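Local coordinates for protein lactaldehyde dehydrogenase (Methanocaldococcus jannaschii, PDB 3PQA) that oxidises lactaldehyde to lactate with NAD as the preferred electron acceptor, a step in the biosynthesis of coenzyme F420, at residues L251-L256 and I399-I404; G279-D284 and I374-T379. All coordinates share one frame; numbering follows the deposited sequence. Where two conformers were deposited one is given.

Contact 1: L251-L256 and I399-I404; sequences LKDADL and IFTNDI
Leu251 and Asp253 in the type I beta turn Leu251-Ala254 meet the end of strand 396-400 and the residues after it. The turn follows strand 246-250, a parallel neighbour of strand 396-400 in the sheet. Both segments run into helices, with Asp255 and Asp403 as N-caps. Asp255 OD1 caps Lys258 N, and Asp403 OD1 caps Lys406 N.

One backbone bond prolongs the strand pairing: Leu251 N donates to Phe400 O at 3.0 Å.

The carboxylate of Asp253 carries most of the polar contact. Its CG sits between the backbone N and the carbonyl carbon (chi1 73°), which swings both oxygens over to segment 399-404. Thr401 OG1 donates to the syn lone pair of Asp253 OD1 at 2.7 Å. Asn402 N reaches Asp253 OD2 at 2.8 Å from above the carboxylate plane. The same Thr401 OG1 accepts from Asp403 N, forming an ST turn. With an alanine here instead of Asp253, Asn402 N and the Thr401 hydroxyl would probably lose the carboxylate that holds them, and the turn would be less firmly tied to the strand end.

Apolar contacts lie closer to the sheet. Ala254 CB rests on Phe400 CB at 3.8 Å. Leu251 CD1 touches Ile399 CD1, also at 3.8 Å. The Leu251 side chain lies side by side with that of Thr401, its CD1 3.7 Å from Thr401 CB.

Contact 2: G279-D284 and I374-T379; sequences GMILVD and IPIIRT
Ile281 O accepts the shortest hydrogen bond of this pair, from Ile377 N at 2.8 Å. The donor lies nearly in line with the carbonyl bond. Ile376 CA adds a CA-H...O contact to Ile281 O at 3.3 Å. Across the pair, Ile377 O takes Val283 N, tilted 22° from the carbonyl plane, and a CA-H...O contact from Leu282 CA. Bonds from Ile281 N to Pro375 O and from Thr379 N to Val283 O complete the ladder.

This is a parallel pair of strands, with an angle of 27° between their directions. It belongs to the mixed sheet of the aldehyde dehydrogenase catalytic domain. Strand 246-250 hydrogen-bonds to the other edge of strand 278-284.

One face carries Ile281, Val283, Ile376 and Arg378. Here Val283 CG1 meets Ile376 CG2 at 3.7 Å. A chi1 of 60° sets that methyl of Val283 between its backbone N and carbonyl carbon, where it can reach Ile376. Ile281 CD1 also reaches Ile374 CG2 at 3.7 Å. Helix 288-300 covers this face through Phe295 and Ala288. The guanidinium of Arg378 makes salt bridges with Glu357 through NE and with Asp289 through NH2.

Leu282 and Ile377 share the other face. They lie side by side, with Leu282 CD2 3.8 Å from Ile377 CD1. Ile387 of helix 384-388 touches Leu282 there. At the start of the pair, the Pro375 ring packs against the backbone of Gly279, and Met280 CB lies 3.9 Å from Pro375 CG.

In the fold
The two contacts belong to one mixed sheet, their centres about 14 Å apart. Strand 246-250 joins them: it pairs in parallel with strand 396-400 on one edge and with strand 278-284 on the other. Strand 373-379 comes next beyond strand 278-284. Along the chain the order is 251-256, 279-284, 374-379, 399-404, so both strands of contact 2 fall between the segments of contact 1. The contacts meet where Lys252 packs on Asp284. Contact 1 lies at the C-terminal ends of strands 246-250 and 396-400, where the backbones of Asn402 and Ile404 hydrogen-bond to a second subunit of the tetramer. Contact 2 is buried; Gly279 lies about 11 Å from the side chain of Cys275, the probable catalytic cysteine.

Contact 1: L251-L256 and I399-I404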
# COMPACT_ATOMS: atom_id res chain seq x y z
N LEU B 251 -3.50 -34.36 9.75
CA LEU B 251 -4.89 -34.78 9.98
C LEU B 251 -5.20 -36.08 9.22
O LEU B 251 -4.49 -36.45 8.30
CB LEU B 251 -5.88 -33.69 9.58
CG LEU B 251 -5.77 -32.35 10.33
CD1 LEU B 251 -6.99 -31.50 10.05
CD2 LEU B 251 -5.66 -32.59 11.82
N LYS B 252 -6.27 -36.76 9.60
CA LYS B 252 -6.58 -38.07 9.03
C LYS B 252 -6.91 -38.04 7.54
O LYS B 252 -6.86 -39.08 6.88
CB LYS B 252 -7.69 -38.77 9.82
CG LYS B 252 -9.05 -38.08 9.73
CD LYS B 252 -10.07 -38.80 10.62
CE LYS B 252 -11.43 -38.12 10.57
NZ LYS B 252 -11.40 -36.78 11.25
N ASP B 253 -7.26 -36.87 7.01
CA ASP B 253 -7.55 -36.75 5.59
C ASP B 253 -6.35 -36.30 4.74
O ASP B 253 -6.50 -36.04 3.54
CB ASP B 253 -8.74 -35.82 5.36
CG ASP B 253 -8.39 -34.37 5.58
OD1 ASP B 253 -7.70 -34.06 6.59
OD2 ASP B 253 -8.77 -33.53 4.74
N ALA B 254 -5.17 -36.19 5.35
CA ALA B 254 -3.96 -35.74 4.64
C ALA B 254 -3.54 -36.71 3.55
O ALA B 254 -3.74 -37.92 3.68
CB ALA B 254 -2.82 -35.55 5.63
N ASP B 255 -2.99 -36.17 2.45
CA ASP B 255 -2.29 -36.99 1.47
C ASP B 255 -0.99 -37.47 2.12
O ASP B 255 -0.05 -36.69 2.26
CB ASP B 255 -1.98 -36.15 0.22
CG ASP B 255 -1.26 -36.96 -0.86
OD1 ASP B 255 -0.38 -37.79 -0.55
OD2 ASP B 255 -1.56 -36.74 -2.06
N LEU B 256 -0.93 -38.75 2.48
CA LEU B 256 0.17 -39.27 3.30
C LEU B 256 1.53 -39.30 2.60
O LEU B 256 2.55 -38.98 3.20
CB LEU B 256 -0.17 -40.65 3.87
CG LEU B 256 -1.19 -40.66 5.01
CD1 LEU B 256 -1.11 -41.99 5.75
CD2 LEU B 256 -0.98 -39.50 5.97
N ILE B 399 0.22 -27.74 8.96
CA ILE B 399 -0.91 -28.66 8.97
C ILE B 399 -1.10 -29.29 7.59
O ILE B 399 -1.08 -28.60 6.57
CB ILE B 399 -2.21 -27.97 9.44
CG1 ILE B 399 -3.38 -28.96 9.36
CG2 ILE B 399 -2.52 -26.72 8.62
CD1 ILE B 399 -4.52 -28.62 10.21
N PHE B 400 -1.30 -30.60 7.59
CA PHE B 400 -1.54 -31.34 6.37
C PHE B 400 -2.98 -31.80 6.42
O PHE B 400 -3.36 -32.55 7.33
CB PHE B 400 -0.57 -32.52 6.26
CG PHE B 400 0.86 -32.09 6.08
CD1 PHE B 400 1.63 -31.73 7.18
CD2 PHE B 400 1.43 -32.05 4.81
CE1 PHE B 400 2.96 -31.32 7.02
CE2 PHE B 400 2.75 -31.64 4.62
CZ PHE B 400 3.53 -31.29 5.74
N THR B 401 -3.78 -31.35 5.45
CA THR B 401 -5.20 -31.67 5.37
C THR B 401 -5.70 -31.23 4.00
O THR B 401 -5.09 -30.36 3.37
CB THR B 401 -6.05 -30.98 6.50
OG1 THR B 401 -7.42 -31.40 6.43
CG2 THR B 401 -5.98 -29.43 6.43
N ASN B 402 -6.80 -31.85 3.55
CA ASN B 402 -7.49 -31.45 2.34
C ASN B 402 -8.81 -30.73 2.64
O ASN B 402 -9.56 -30.41 1.72
CB ASN B 402 -7.76 -32.68 1.47
CG ASN B 402 -6.52 -33.19 0.78
OD1 ASN B 402 -5.75 -32.41 0.20
ND2 ASN B 402 -6.30 -34.49 0.83
N ASP B 403 -9.07 -30.46 3.92
CA ASP B 403 -10.35 -29.90 4.39
C ASP B 403 -10.26 -28.37 4.53
O ASP B 403 -9.46 -27.86 5.33
CB ASP B 403 -10.66 -30.56 5.75
CG ASP B 403 -12.06 -30.24 6.28
OD1 ASP B 403 -12.39 -29.05 6.47
OD2 ASP B 403 -12.79 -31.23 6.59
N ILE B 404 -11.07 -27.65 3.76
CA ILE B 404 -11.06 -26.18 3.80
C ILE B 404 -11.27 -25.65 5.21
O ILE B 404 -10.45 -24.87 5.73
CB ILE B 404 -12.14 -25.57 2.83
CG1 ILE B 404 -11.76 -25.87 1.38
CG2 ILE B 404 -12.29 -24.05 3.06
CD1 ILE B 404 -12.85 -25.53 0.37

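Contact 2: G279-D284 and I374-T379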
# COMPACT_ATOMS: atom_id res chain seq x y z
N GLY B 279 9.91 -29.80 14.75
CA GLY B 279 10.19 -30.04 16.17
C GLY B 279 9.35 -31.17 16.75
O GLY B 279 9.78 -31.85 17.70
N MET B 280 8.14 -31.34 16.23
CA MET B 280 7.29 -32.47 16.63
C MET B 280 6.28 -32.72 15.53
O MET B 280 5.93 -31.80 14.78
CB MET B 280 6.60 -32.22 18.00
CG MET B 280 5.54 -31.09 18.06
SD MET B 280 4.79 -30.81 19.72
CE MET B 280 5.47 -29.19 20.16
N ILE B 281 5.85 -33.97 15.39
CA ILE B 281 4.78 -34.29 14.44
C ILE B 281 3.62 -34.80 15.28
O ILE B 281 3.81 -35.73 16.08
CB ILE B 281 5.21 -35.38 13.39
CG1 ILE B 281 6.41 -34.88 12.57
CG2 ILE B 281 4.03 -35.78 12.47
CD1 ILE B 281 6.98 -35.91 11.60
N LEU B 282 2.46 -34.16 15.12
CA LEU B 282 1.20 -34.64 15.69
C LEU B 282 0.43 -35.33 14.57
O LEU B 282 0.23 -34.76 13.50
CB LEU B 282 0.40 -33.49 16.30
CG LEU B 282 1.17 -32.51 17.19
CD1 LEU B 282 0.25 -31.42 17.73
CD2 LEU B 282 1.83 -33.26 18.33
N VAL B 283 0.03 -36.58 14.80
CA VAL B 283 -0.65 -37.35 13.77
C VAL B 283 -1.92 -37.98 14.33
O VAL B 283 -1.94 -38.47 15.45
CB VAL B 283 0.31 -38.41 13.12
CG1 VAL B 283 0.86 -39.41 14.15
CG2 VAL B 283 -0.37 -39.12 11.94
N ASP B 284 -2.99 -37.93 13.54
CA ASP B 284 -4.25 -38.54 13.96
C ASP B 284 -4.06 -40.02 14.28
O ASP B 284 -3.43 -40.74 13.51
CB ASP B 284 -5.32 -38.38 12.89
CG ASP B 284 -6.70 -38.67 13.44
OD1 ASP B 284 -7.36 -37.72 13.88
OD2 ASP B 284 -7.12 -39.85 13.46
N ILE B 374 13.20 -36.49 15.82
CA ILE B 374 11.79 -36.20 15.59
C ILE B 374 10.86 -37.01 16.50
O ILE B 374 10.74 -38.24 16.33
CB ILE B 374 11.39 -36.48 14.12
CG1 ILE B 374 12.40 -35.88 13.13
CG2 ILE B 374 9.93 -36.03 13.85
CD1 ILE B 374 12.61 -34.34 13.25
N PRO B 375 10.21 -36.33 17.46
CA PRO B 375 9.15 -36.96 18.25
C PRO B 375 7.84 -36.94 17.47
O PRO B 375 7.49 -35.92 16.85
CB PRO B 375 9.04 -36.07 19.48
CG PRO B 375 9.44 -34.70 18.95
CD PRO B 375 10.45 -34.93 17.87
N ILE B 376 7.14 -38.07 17.50
CA ILE B 376 5.84 -38.21 16.86
C ILE B 376 4.85 -38.55 17.97
O ILE B 376 5.11 -39.45 18.77
CB ILE B 376 5.84 -39.35 15.81
CG1 ILE B 376 6.83 -39.02 14.67
CG2 ILE B 376 4.41 -39.58 15.27
CD1 ILE B 376 7.10 -40.16 13.71
N ILE B 377 3.73 -37.82 18.01
CA ILE B 377 2.72 -38.01 19.03
C ILE B 377 1.41 -38.34 18.34
O ILE B 377 0.92 -37.55 17.52
CB ILE B 377 2.51 -36.73 19.89
CG1 ILE B 377 3.82 -36.29 20.56
CG2 ILE B 377 1.37 -36.94 20.90
CD1 ILE B 377 4.70 -35.40 19.66
N ARG B 378 0.84 -39.50 18.65
CA ARG B 378 -0.46 -39.83 18.07
C ARG B 378 -1.55 -39.29 18.98
O ARG B 378 -1.47 -39.40 20.21
CB ARG B 378 -0.62 -41.34 17.79
CG ARG B 378 -0.98 -42.20 18.99
CD ARG B 378 -1.15 -43.65 18.56
NE ARG B 378 0.11 -44.21 18.07
CZ ARG B 378 0.21 -45.21 17.19
NH1 ARG B 378 1.41 -45.65 16.82
NH2 ARG B 378 -0.89 -45.77 16.69
N THR B 379 -2.56 -38.65 18.39
CA THR B 379 -3.59 -38.02 19.18
C THR B 379 -4.89 -37.85 18.40
O THR B 379 -4.95 -38.21 17.22
CB THR B 379 -3.11 -36.65 19.74
OG1 THR B 379 -4.08 -36.15 20.66
CG2 THR B 379 -2.91 -35.65 18.62